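PDB 2Q0Q: aryl esterase from Mycobacterium smegmatis, which hydrolyses aryl esters and catalyses acyl transfer to alcohols in water, as an oligomeric member of the SGNH hydrolase family. Local coordinates for residues D106-M111 / R166-L171; T35-Q40 / N200-G205; R4-G9 / S72-C77; P18-A23 / P144-W149. One frame throughout, in Å; residues are numbered along the deposited sequence.

Contact 1: D106-M111 / R166-L171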
loop_
_atom_site.group_PDB
_atom_site.type_symbol
_atom_site.label_atom_id
_atom_site.label_comp_id
_atom_site.label_asym_id
_atom_site.label_seq_id
_atom_site.Cartn_x
_atom_site.Cartn_y
_atom_site.Cartn_z
ATOM N N ASP G 106 7.946 -23.673 2.027
ATOM C CA ASP G 106 7.857 -22.244 1.638
ATOM C C ASP G 106 8.847 -21.920 0.521
ATOM O O ASP G 106 8.537 -21.191 -0.430
ATOM C CB ASP G 106 8.174 -21.307 2.795
ATOM C CG ASP G 106 7.172 -21.380 3.919
ATOM O OD1 ASP G 106 5.975 -21.648 3.662
ATOM O OD2 ASP G 106 7.610 -21.139 5.075
ATOM N N ILE G 107 10.043 -22.492 0.641
ATOM C CA ILE G 107 11.100 -22.257 -0.338
ATOM C C ILE G 107 10.732 -22.922 -1.663
ATOM O O ILE G 107 10.922 -22.362 -2.706
ATOM C CB ILE G 107 12.462 -22.791 0.208
ATOM C CG1 ILE G 107 12.770 -22.084 1.527
ATOM C CG2 ILE G 107 13.585 -22.595 -0.806
ATOM C CD1 ILE G 107 14.029 -22.529 2.173
ATOM N N ALA G 108 10.227 -24.149 -1.606
ATOM C CA ALA G 108 9.798 -24.820 -2.828
ATOM C C ALA G 108 8.711 -24.014 -3.560
ATOM O O ALA G 108 8.696 -23.924 -4.784
ATOM C CB ALA G 108 9.315 -26.252 -2.514
ATOM N N LEU G 109 7.806 -23.429 -2.787
ATOM C CA LEU G 109 6.763 -22.596 -3.367
ATOM C C LEU G 109 7.345 -21.349 -4.060
ATOM O O LEU G 109 6.888 -20.978 -5.144
ATOM C CB LEU G 109 5.725 -22.234 -2.308
ATOM C CG LEU G 109 4.795 -23.389 -1.916
ATOM C CD1 LEU G 109 4.188 -23.130 -0.549
ATOM C CD2 LEU G 109 3.703 -23.600 -2.951
ATOM N N GLY G 110 8.371 -20.742 -3.466
ATOM C CA GLY G 110 9.076 -19.638 -4.111
ATOM C C GLY G 110 9.728 -20.093 -5.407
ATOM O O GLY G 110 9.636 -19.422 -6.421
HETATM N N MSE G 111 10.382 -21.252 -5.380
HETATM C CA MSE G 111 10.907 -21.864 -6.601
HETATM C C MSE G 111 9.814 -22.116 -7.644
HETATM O O MSE G 111 10.043 -21.887 -8.826
HETATM C CB MSE G 111 11.662 -23.171 -6.270
HETATM C CG MSE G 111 12.179 -23.939 -7.508
HETATM SE SE MSE G 111 13.457 -22.904 -8.643
HETATM C CE MSE G 111 15.102 -23.183 -7.555
ATOM N N ARG G 166 14.760 -32.951 -1.862
ATOM C CA ARG G 166 13.503 -33.674 -1.767
ATOM C C ARG G 166 12.308 -32.845 -2.245
ATOM O O ARG G 166 11.518 -33.305 -3.073
ATOM C CB ARG G 166 13.256 -34.136 -0.324
ATOM C CG ARG G 166 11.993 -34.967 -0.187
ATOM C CD ARG G 166 11.870 -35.603 1.172
ATOM N NE ARG G 166 11.768 -34.603 2.237
ATOM C CZ ARG G 166 10.642 -33.986 2.596
ATOM N NH1 ARG G 166 9.491 -34.237 1.973
ATOM N NH2 ARG G 166 10.663 -33.093 3.589
ATOM N N VAL G 167 12.171 -31.654 -1.686
ATOM C CA VAL G 167 11.012 -30.826 -1.992
ATOM C C VAL G 167 11.075 -30.291 -3.434
ATOM O O VAL G 167 10.037 -30.202 -4.075
ATOM C CB VAL G 167 10.751 -29.659 -0.949
ATOM C CG1 VAL G 167 10.551 -30.233 0.452
ATOM C CG2 VAL G 167 11.856 -28.623 -0.956
ATOM N N TYR G 168 12.267 -29.949 -3.936
ATOM C CA TYR G 168 12.395 -29.483 -5.318
ATOM C C TYR G 168 12.172 -30.626 -6.310
ATOM O O TYR G 168 11.599 -30.405 -7.393
ATOM C CB TYR G 168 13.767 -28.844 -5.624
ATOM C CG TYR G 168 14.022 -27.429 -5.101
ATOM C CD1 TYR G 168 13.173 -26.804 -4.189
ATOM C CD2 TYR G 168 15.174 -26.746 -5.487
ATOM C CE1 TYR G 168 13.449 -25.515 -3.708
ATOM C CE2 TYR G 168 15.451 -25.469 -5.017
ATOM C CZ TYR G 168 14.591 -24.865 -4.127
ATOM O OH TYR G 168 14.878 -23.602 -3.672
ATOM N N SER G 169 12.620 -31.840 -5.964
ATOM C CA SER G 169 12.325 -32.995 -6.807
ATOM C C SER G 169 10.819 -33.262 -6.921
ATOM O O SER G 169 10.304 -33.550 -8.018
ATOM C CB SER G 169 13.021 -34.243 -6.298
ATOM O OG SER G 169 12.832 -35.320 -7.204
ATOM N N ALA G 170 10.140 -33.181 -5.784
ATOM C CA ALA G 170 8.678 -33.308 -5.712
ATOM C C ALA G 170 8.008 -32.255 -6.567
ATOM O O ALA G 170 7.130 -32.581 -7.371
ATOM C CB ALA G 170 8.188 -33.157 -4.282
ATOM N N LEU G 171 8.422 -31.010 -6.366
ATOM C CA LEU G 171 7.868 -29.875 -7.117
ATOM C C LEU G 171 8.026 -30.115 -8.609
ATOM O O LEU G 171 7.056 -30.020 -9.391
ATOM C CB LEU G 171 8.596 -28.600 -6.709
ATOM C CG LEU G 171 8.235 -27.395 -7.573
ATOM C CD1 LEU G 171 6.743 -27.041 -7.435
ATOM C CD2 LEU G 171 9.114 -26.205 -7.232
#
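M111, a selenomethionine, lies over one face of the Y168 ring, its chain crossing the tyrosine at about a right angle. M111 CG stands 4.2 Å from the centroid of the Y168 ring and 8° off the ring normal, a CH-pi contact. With CG anti to the backbone N (chi1 176°) and two further bends, the chain curls above the ring, and M111 CE comes down to 3.4 Å from Y168 CE2. M111 SE stays higher, 5.2 Å from the Y168 ring centroid, a distant Met-aromatic contact. I107 takes the ring's edge, where its CG2 is 3.3 Å from Y168 OH. That hydroxyl is hydrogen-bonded to the carbonyl of L91, which ties down the far end of the ring. A108 CB meets V167 CG2 at 3.8 Å, while L171 CD2 sits 3.4 Å from A108 O and also packs on M111 CG. The axes of 106-111 and 166-171 cross at -42°, 9.4 Å apart, and W149 of a second subunit packs on A108 and L171. Helices 104-119 and 164-175 lie side by side against the sheet, M111 and Y168 reaching V136 of strand 133-138. No hydrogen bond spans the two segments, so this buried interface rests on shape and dispersion, with its one polar side-chain end satisfied elsewhere.

Contact 2: T35-Q40 / N200-G205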
loop_
_atom_site.group_PDB
_atom_site.type_symbol
_atom_site.label_atom_id
_atom_site.label_comp_id
_atom_site.label_asym_id
_atom_site.label_seq_id
_atom_site.Cartn_x
_atom_site.Cartn_y
_atom_site.Cartn_z
ATOM N N THR G 35 29.705 -21.363 -13.932
ATOM C CA THR G 35 29.086 -20.855 -15.161
ATOM C C THR G 35 30.110 -20.803 -16.314
ATOM O O THR G 35 29.777 -21.038 -17.482
ATOM C CB THR G 35 28.418 -19.455 -14.951
ATOM O OG1 THR G 35 29.370 -18.524 -14.418
ATOM C CG2 THR G 35 27.274 -19.579 -13.994
ATOM N N GLY G 36 31.355 -20.480 -15.973
ATOM C CA GLY G 36 32.448 -20.474 -16.944
ATOM C C GLY G 36 32.875 -21.867 -17.352
ATOM O O GLY G 36 33.068 -22.116 -18.539
ATOM N N VAL G 37 33.006 -22.769 -16.371
ATOM C CA VAL G 37 33.300 -24.184 -16.626
ATOM C C VAL G 37 32.207 -24.806 -17.499
ATOM O O VAL G 37 32.510 -25.553 -18.445
ATOM C CB VAL G 37 33.432 -24.980 -15.322
ATOM C CG1 VAL G 37 33.559 -26.456 -15.641
ATOM C CG2 VAL G 37 34.618 -24.460 -14.518
ATOM N N LEU G 38 30.946 -24.423 -17.226
ATOM C CA LEU G 38 29.826 -24.843 -18.063
ATOM C C LEU G 38 30.042 -24.389 -19.507
ATOM O O LEU G 38 29.907 -25.181 -20.432
ATOM C CB LEU G 38 28.490 -24.305 -17.512
ATOM C CG LEU G 38 27.204 -24.642 -18.276
ATOM C CD1 LEU G 38 26.936 -26.114 -18.387
ATOM C CD2 LEU G 38 26.046 -23.973 -17.586
ATOM N N ALA G 39 30.393 -23.117 -19.687
ATOM C CA ALA G 39 30.565 -22.547 -21.024
ATOM C C ALA G 39 31.695 -23.239 -21.798
ATOM O O ALA G 39 31.535 -23.546 -22.994
ATOM C CB ALA G 39 30.809 -21.043 -20.920
ATOM N N GLN G 40 32.827 -23.456 -21.105
ATOM C CA GLN G 40 34.000 -24.196 -21.629
ATOM C C GLN G 40 33.592 -25.577 -22.103
ATOM O O GLN G 40 33.920 -26.005 -23.216
ATOM C CB GLN G 40 35.059 -24.445 -20.539
ATOM C CG GLN G 40 35.889 -23.270 -20.071
ATOM C CD GLN G 40 36.700 -23.633 -18.805
ATOM O OE1 GLN G 40 37.258 -24.737 -18.700
ATOM N NE2 GLN G 40 36.747 -22.711 -17.843
ATOM N N ASN G 200 34.603 -27.569 -6.152
ATOM C CA ASN G 200 33.121 -27.476 -6.185
ATOM C C ASN G 200 32.597 -26.882 -7.488
ATOM O O ASN G 200 31.646 -27.416 -8.086
ATOM C CB ASN G 200 32.578 -26.573 -5.069
ATOM C CG ASN G 200 32.656 -27.149 -3.710
ATOM O OD1 ASN G 200 32.486 -26.429 -2.710
ATOM N ND2 ASN G 200 32.899 -28.459 -3.625
ATOM N N ASN G 201 33.190 -25.749 -7.901
ATOM C CA ASN G 201 32.745 -25.046 -9.111
ATOM C C ASN G 201 32.978 -25.902 -10.347
ATOM O O ASN G 201 32.108 -26.073 -11.204
ATOM C CB ASN G 201 33.481 -23.723 -9.274
ATOM C CG ASN G 201 32.837 -22.609 -8.497
ATOM O OD1 ASN G 201 31.783 -22.118 -8.889
ATOM N ND2 ASN G 201 33.461 -22.219 -7.368
ATOM N N ARG G 202 34.169 -26.473 -10.426
ATOM C CA ARG G 202 34.509 -27.316 -11.561
ATOM C C ARG G 202 33.585 -28.537 -11.701
ATOM O O ARG G 202 33.097 -28.831 -12.793
ATOM C CB ARG G 202 35.967 -27.741 -11.438
ATOM C CG ARG G 202 36.480 -28.684 -12.501
ATOM C CD ARG G 202 36.810 -27.907 -13.707
ATOM N NE ARG G 202 37.178 -28.772 -14.813
ATOM C CZ ARG G 202 37.522 -28.317 -16.012
ATOM N NH1 ARG G 202 37.553 -27.016 -16.250
ATOM N NH2 ARG G 202 37.853 -29.174 -16.966
ATOM N N ASP G 203 33.354 -29.260 -10.612
ATOM C CA ASP G 203 32.512 -30.448 -10.689
ATOM C C ASP G 203 31.060 -30.131 -11.053
ATOM O O ASP G 203 30.418 -30.900 -11.789
ATOM C CB ASP G 203 32.525 -31.216 -9.358
ATOM C CG ASP G 203 33.877 -31.847 -9.039
ATOM O OD1 ASP G 203 34.654 -32.180 -9.965
ATOM O OD2 ASP G 203 34.154 -32.036 -7.834
ATOM N N LEU G 204 30.542 -29.040 -10.493
ATOM C CA LEU G 204 29.165 -28.622 -10.776
ATOM C C LEU G 204 29.009 -28.241 -12.255
ATOM O O LEU G 204 28.020 -28.601 -12.901
ATOM C CB LEU G 204 28.735 -27.446 -9.893
ATOM C CG LEU G 204 27.232 -27.126 -9.987
ATOM C CD1 LEU G 204 26.391 -28.337 -9.564
ATOM C CD2 LEU G 204 26.872 -25.929 -9.181
ATOM N N GLY G 205 29.989 -27.512 -12.770
ATOM C CA GLY G 205 30.026 -27.146 -14.202
ATOM C C GLY G 205 30.046 -28.318 -15.186
ATOM O O GLY G 205 29.357 -28.304 -16.228
#
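V37 fits its two methyls against the backbone of helix 198-215 at G205 and R202. Its CG1 is anti to the backbone N, which carries V37 CG1 across to 3.7 Å from R202 O and 3.9 Å from G205 CA. V37 CG2 is directed instead at the start of the arginine, 4.1 Å from R202 CA. G205 has no side chain, and the valine packs directly on its CA; the axes of 35-40 and 200-205 come within 7.9 Å, crossing at -42°. L38 lies alongside, with L38 CD1 3.9 Å from G205 O, and its side chain continues onto L208, A209 and V212 farther along helix 198-215. Helices 34-42 and 198-215 thus pack together beside strand 3-9 of the sheet, T35 and L38 both touching C7.

R202 starts out away from the partner helix and then turns back. The bend is at chi2 (80°); beyond it the chain is extended, laying CD over the valine methyls and bringing the guanidinium to Q40. R202 NH1 gives Q40 OE1 a weak hydrogen bond of 3.4 Å, bent to 138°, with the amide oxygen near the guanidinium plane, at its edge. Q40 NE2 also bonds weakly, to the carbonyl of D31. The chemistry is thus graded: close apolar packing against a glycine inside, and at the exposed end of the contact a long, bent bond that can add little to the hold.

Contact 3: R4-G9 / S72-C77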
loop_
_atom_site.group_PDB
_atom_site.type_symbol
_atom_site.label_atom_id
_atom_site.label_comp_id
_atom_site.label_asym_id
_atom_site.label_seq_id
_atom_site.Cartn_x
_atom_site.Cartn_y
_atom_site.Cartn_z
ATOM N N ARG G 4 21.058 -20.928 -26.213
ATOM C CA ARG G 4 21.295 -19.926 -25.171
ATOM C C ARG G 4 20.792 -20.418 -23.821
ATOM O O ARG G 4 19.612 -20.761 -23.672
ATOM C CB ARG G 4 20.625 -18.590 -25.526
ATOM C CG ARG G 4 21.094 -18.022 -26.855
ATOM C CD ARG G 4 20.620 -16.606 -27.119
ATOM N NE ARG G 4 21.664 -15.643 -26.775
ATOM C CZ ARG G 4 21.537 -14.585 -25.975
ATOM N NH1 ARG G 4 20.383 -14.237 -25.430
ATOM N NH2 ARG G 4 22.596 -13.829 -25.752
ATOM N N ILE G 5 21.713 -20.444 -22.853
ATOM C CA ILE G 5 21.468 -20.956 -21.504
ATOM C C ILE G 5 21.601 -19.852 -20.452
ATOM O O ILE G 5 22.695 -19.345 -20.220
ATOM C CB ILE G 5 22.504 -22.057 -21.131
ATOM C CG1 ILE G 5 22.740 -23.031 -22.303
ATOM C CG2 ILE G 5 22.067 -22.758 -19.858
ATOM C CD1 ILE G 5 21.517 -23.804 -22.722
ATOM N N LEU G 6 20.494 -19.489 -19.817
ATOM C CA LEU G 6 20.492 -18.486 -18.732
ATOM C C LEU G 6 20.661 -19.169 -17.366
ATOM O O LEU G 6 19.877 -20.037 -17.029
ATOM C CB LEU G 6 19.169 -17.709 -18.717
ATOM C CG LEU G 6 18.899 -16.776 -17.525
ATOM C CD1 LEU G 6 19.911 -15.659 -17.542
ATOM C CD2 LEU G 6 17.502 -16.233 -17.613
ATOM N N CYS G 7 21.668 -18.744 -16.611
ATOM C CA CYS G 7 21.971 -19.281 -15.271
ATOM C C CYS G 7 21.516 -18.231 -14.267
ATOM O O CYS G 7 22.168 -17.213 -14.065
ATOM C CB CYS G 7 23.459 -19.588 -15.105
ATOM S SG CYS G 7 23.992 -20.923 -16.211
ATOM N N PHE G 8 20.359 -18.497 -13.664
ATOM C CA PHE G 8 19.744 -17.606 -12.692
ATOM C C PHE G 8 20.007 -18.135 -11.290
ATOM O O PHE G 8 19.626 -19.260 -10.970
ATOM C CB PHE G 8 18.231 -17.498 -12.955
ATOM C CG PHE G 8 17.571 -16.338 -12.255
ATOM C CD1 PHE G 8 17.851 -15.031 -12.650
ATOM C CD2 PHE G 8 16.673 -16.539 -11.224
ATOM C CE1 PHE G 8 17.254 -13.958 -12.031
ATOM C CE2 PHE G 8 16.065 -15.462 -10.602
ATOM C CZ PHE G 8 16.367 -14.167 -10.999
ATOM N N GLY G 9 20.702 -17.338 -10.487
ATOM C CA GLY G 9 21.128 -17.781 -9.164
ATOM C C GLY G 9 21.559 -16.705 -8.186
ATOM O O GLY G 9 21.244 -15.509 -8.360
ATOM N N SER G 72 11.162 -10.993 -8.432
ATOM C CA SER G 72 10.903 -9.598 -8.826
ATOM C C SER G 72 11.646 -9.295 -10.115
ATOM O O SER G 72 11.214 -8.446 -10.899
ATOM C CB SER G 72 11.363 -8.601 -7.748
ATOM O OG SER G 72 10.545 -8.667 -6.598
ATOM N N TYR G 73 12.765 -9.975 -10.311
ATOM C CA TYR G 73 13.709 -9.678 -11.370
ATOM C C TYR G 73 13.542 -10.623 -12.564
ATOM O O TYR G 73 13.731 -10.232 -13.716
ATOM C CB TYR G 73 15.093 -9.794 -10.764
ATOM C CG TYR G 73 16.300 -9.399 -11.576
ATOM C CD1 TYR G 73 16.941 -10.308 -12.392
ATOM C CD2 TYR G 73 16.886 -8.149 -11.420
ATOM C CE1 TYR G 73 18.095 -9.972 -13.096
ATOM C CE2 TYR G 73 18.036 -7.793 -12.120
ATOM C CZ TYR G 73 18.646 -8.714 -12.950
ATOM O OH TYR G 73 19.807 -8.392 -13.632
ATOM N N LEU G 74 13.195 -11.883 -12.300
ATOM C CA LEU G 74 13.321 -12.886 -13.350
ATOM C C LEU G 74 12.501 -12.599 -14.624
ATOM O O LEU G 74 13.021 -12.738 -15.715
ATOM C CB LEU G 74 13.019 -14.296 -12.821
ATOM C CG LEU G 74 13.136 -15.435 -13.839
ATOM C CD1 LEU G 74 14.527 -15.503 -14.432
ATOM C CD2 LEU G 74 12.767 -16.772 -13.173
ATOM N N PRO G 75 11.220 -12.210 -14.496
ATOM C CA PRO G 75 10.443 -11.961 -15.730
ATOM C C PRO G 75 11.069 -10.912 -16.627
ATOM O O PRO G 75 11.081 -11.061 -17.852
ATOM C CB PRO G 75 9.093 -11.490 -15.193
ATOM C CG PRO G 75 9.019 -12.115 -13.798
ATOM C CD PRO G 75 10.405 -11.982 -13.291
ATOM N N SER G 76 11.580 -9.842 -16.025
ATOM C CA SER G 76 12.310 -8.814 -16.779
ATOM C C SER G 76 13.579 -9.371 -17.413
ATOM O O SER G 76 13.915 -9.071 -18.563
ATOM C CB SER G 76 12.673 -7.647 -15.877
ATOM O OG SER G 76 11.518 -6.952 -15.459
ATOM N N CYS G 77 14.268 -10.216 -16.663
ATOM C CA CYS G 77 15.509 -10.838 -17.121
ATOM C C CYS G 77 15.239 -11.772 -18.323
ATOM O O CYS G 77 15.944 -11.715 -19.329
ATOM C CB CYS G 77 16.156 -11.577 -15.946
ATOM S SG CYS G 77 17.769 -12.302 -16.200
#
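F8 presents one face of its ring to L74, and the methyl CD1 of that leucine sits almost over the centre. L74 CD1 is 3.7 Å from the F8 ring centroid and 8° off the normal, a close CH-pi contact. The leucine backs this up with L74 CB, which is 3.8 Å from F8 CZ. Y73 comes to the same phenylalanine from another direction, at the rim: Y73 CD1 lies near the plane of the F8 ring, 3.7 Å from F8 CE1. The two aromatic side chains cross obliquely, and Y73 OH is hydrogen-bonded to the E51 carboxylate. In F8, CG is anti to the backbone N (chi1 -165°), which sends the ring out from the strand toward the helix.

Two residues earlier on the strand, L6 points to the same side as F8. L6 CD2 meets C77 SG at 4.2 Å, with L74 CD1 slightly farther away, so L74 and C77 each touch both L6 and F8. The segments 4-9 and 72-77 run nearly antiparallel, at 168°, with their axes 10.6 Å apart.

Outside the pair, L74 also packs on L114 and V118 of helix 104-119. Y73 stacks its ring on Y73 of a third subunit, placing this helix at a subunit interface. Helix 70-81 packs on one face of the central parallel sheet, antiparallel to its strands, as the connection of a beta-alpha-beta crossover from 46-52 to 86-90. This is the layered alpha/beta build of SGNH hydrolases, and 3-9 is an interior strand of that sheet.

Contact 4: P18-A23 / P144-W149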
loop_
_atom_site.group_PDB
_atom_site.type_symbol
_atom_site.label_atom_id
_atom_site.label_comp_id
_atom_site.label_asym_id
_atom_site.label_seq_id
_atom_site.Cartn_x
_atom_site.Cartn_y
_atom_site.Cartn_z
ATOM N N PRO G 18 34.789 -17.838 -1.033
ATOM C CA PRO G 18 34.681 -17.950 0.429
ATOM C C PRO G 18 35.925 -17.407 1.125
ATOM O O PRO G 18 37.036 -17.689 0.697
ATOM C CB PRO G 18 34.509 -19.457 0.676
ATOM C CG PRO G 18 34.886 -20.125 -0.592
ATOM C CD PRO G 18 34.815 -19.151 -1.705
ATOM N N VAL G 19 35.736 -16.642 2.190
ATOM C CA VAL G 19 36.856 -16.083 2.936
ATOM C C VAL G 19 36.640 -16.367 4.412
ATOM O O VAL G 19 35.498 -16.458 4.842
ATOM C CB VAL G 19 37.019 -14.548 2.666
ATOM C CG1 VAL G 19 37.559 -14.300 1.264
ATOM C CG2 VAL G 19 35.699 -13.777 2.830
ATOM N N GLU G 20 37.727 -16.545 5.178
ATOM C CA GLU G 20 37.629 -16.763 6.626
ATOM C C GLU G 20 36.904 -15.667 7.393
ATOM O O GLU G 20 36.161 -15.954 8.351
ATOM C CB GLU G 20 39.026 -16.944 7.241
ATOM C CG GLU G 20 39.636 -18.271 6.958
ATOM C CD GLU G 20 39.147 -19.366 7.913
ATOM O OE1 GLU G 20 38.307 -19.092 8.801
ATOM O OE2 GLU G 20 39.626 -20.502 7.794
ATOM N N ASP G 21 37.113 -14.418 6.976
ATOM C CA ASP G 21 36.546 -13.285 7.696
ATOM C C ASP G 21 35.133 -12.894 7.223
ATOM O O ASP G 21 34.646 -11.825 7.555
ATOM C CB ASP G 21 37.524 -12.109 7.694
ATOM C CG ASP G 21 37.780 -11.541 6.311
ATOM O OD1 ASP G 21 37.072 -11.893 5.340
ATOM O OD2 ASP G 21 38.695 -10.697 6.211
ATOM N N GLY G 22 34.466 -13.797 6.505
ATOM C CA GLY G 22 33.058 -13.634 6.167
ATOM C C GLY G 22 32.885 -12.829 4.898
ATOM O O GLY G 22 32.495 -13.362 3.858
ATOM N N ALA G 23 33.208 -11.547 5.002
ATOM C CA ALA G 23 33.063 -10.582 3.901
ATOM C C ALA G 23 33.998 -9.417 4.231
ATOM O O ALA G 23 34.381 -9.261 5.400
ATOM C CB ALA G 23 31.616 -10.100 3.797
ATOM N N PRO G 144 28.863 -26.456 8.540
ATOM C CA PRO G 144 29.240 -25.595 9.663
ATOM C C PRO G 144 30.035 -24.349 9.246
ATOM O O PRO G 144 30.854 -24.395 8.317
ATOM C CB PRO G 144 30.054 -26.526 10.567
ATOM C CG PRO G 144 29.456 -27.888 10.290
ATOM C CD PRO G 144 29.181 -27.867 8.807
HETATM N N MSE G 145 29.780 -23.256 9.959
HETATM C CA MSE G 145 30.278 -21.947 9.588
HETATM C C MSE G 145 31.115 -21.438 10.730
HETATM O O MSE G 145 30.623 -21.346 11.854
HETATM C CB MSE G 145 29.111 -21.001 9.301
HETATM C CG MSE G 145 28.176 -21.552 8.272
HETATM SE SE MSE G 145 26.435 -20.722 8.285
HETATM C CE MSE G 145 25.647 -21.847 7.032
ATOM N N PRO G 146 32.393 -21.130 10.469
ATOM C CA PRO G 146 33.218 -20.578 11.546
ATOM C C PRO G 146 32.938 -19.100 11.902
ATOM O O PRO G 146 33.175 -18.720 13.057
ATOM C CB PRO G 146 34.645 -20.795 11.036
ATOM C CG PRO G 146 34.533 -20.795 9.584
ATOM C CD PRO G 146 33.166 -21.315 9.228
ATOM N N HIS G 147 32.465 -18.275 10.959
ATOM C CA HIS G 147 32.187 -16.872 11.286
ATOM C C HIS G 147 30.896 -16.734 12.105
ATOM O O HIS G 147 29.845 -17.193 11.645
ATOM C CB HIS G 147 32.053 -15.990 10.028
ATOM C CG HIS G 147 32.332 -14.553 10.310
ATOM N ND1 HIS G 147 31.471 -13.756 11.034
ATOM C CD2 HIS G 147 33.410 -13.788 10.030
ATOM C CE1 HIS G 147 32.009 -12.560 11.180
ATOM N NE2 HIS G 147 33.183 -12.553 10.577
ATOM N N PRO G 148 30.958 -16.074 13.292
ATOM C CA PRO G 148 29.754 -15.955 14.140
ATOM C C PRO G 148 28.568 -15.266 13.488
ATOM O O PRO G 148 27.426 -15.586 13.835
ATOM C CB PRO G 148 30.243 -15.163 15.355
ATOM C CG PRO G 148 31.479 -14.425 14.866
ATOM C CD PRO G 148 32.123 -15.413 13.915
ATOM N N TRP G 149 28.814 -14.293 12.595
ATOM C CA TRP G 149 27.715 -13.603 11.919
ATOM C C TRP G 149 27.030 -14.542 10.947
ATOM O O TRP G 149 25.812 -14.607 10.923
ATOM C CB TRP G 149 28.156 -12.324 11.179
ATOM C CG TRP G 149 26.970 -11.657 10.535
ATOM C CD1 TRP G 149 26.723 -11.523 9.200
ATOM C CD2 TRP G 149 25.844 -11.089 11.210
ATOM N NE1 TRP G 149 25.510 -10.912 8.995
ATOM C CE2 TRP G 149 24.945 -10.631 10.213
ATOM C CE3 TRP G 149 25.485 -10.951 12.562
ATOM C CZ2 TRP G 149 23.736 -10.012 10.526
ATOM C CZ3 TRP G 149 24.270 -10.322 12.865
ATOM C CH2 TRP G 149 23.415 -9.892 11.858
HETATM O O HOH W 1 35.432 -10.696 10.586
#
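H147 turns the CD2 edge of its imidazole toward the turn at 20-22. H147 CD2 is 3.4 Å from D21 O, with E20 O near the ring plane at the edge. D21 O is also close to NE2, but the angle there is too poor for a hydrogen bond. A water does the joining instead: it lies in the plane of the imidazole, 2.9 Å from H147 NE2, and donates a weak bond to D21 O. Nearer the solvent, E20 OE1 stands 4.2 Å from P146 CG.

The other ring nitrogen fixes the imidazole. W149 N donates to H147 ND1 over 3.1 Å, only 6° out of the ring plane, so the histidine is the N-cap of the helix that follows. Facing it, the type I turn from V19 to G22 sets the carbonyls, and G22, with positive phi and no side chain, brings its N to 3.7 Å from H147 CD2.

A fourth subunit closes in on both segments: its F174 meets H147 edge-to-face and its K176 binds D21 O and A23 O. P18 touches D192 of a probable S11-H195-D192 triad. The contact, centred about 21 Å from the chain's centre, joins the loop between helices 11-14 and 34-42 to the start of helix 148-153.

Contacts 1 to 3 are buried and largely apolar, whereas contact 4 is partly buried, about 21 Å from the chain centre, and is bridged by a water, with a histidine that also caps a helix. Contacts 1 and 2 are both helix pairs crossing at -42°, on opposite sides of the chain's centre; the first is spaced by aromatic and selenomethionine side chains, the second is closer and packs on a glycine. Contact 3 sets a helix on the sheet, and its strand 3-9 also meets contact 2, where L38 CD2 packs 3.9 Å from C7 SG. Neighbouring subunits reach contacts 1, 3 and 4 but not contact 2, so segment 144-149 of one subunit closes on contact 1 of another.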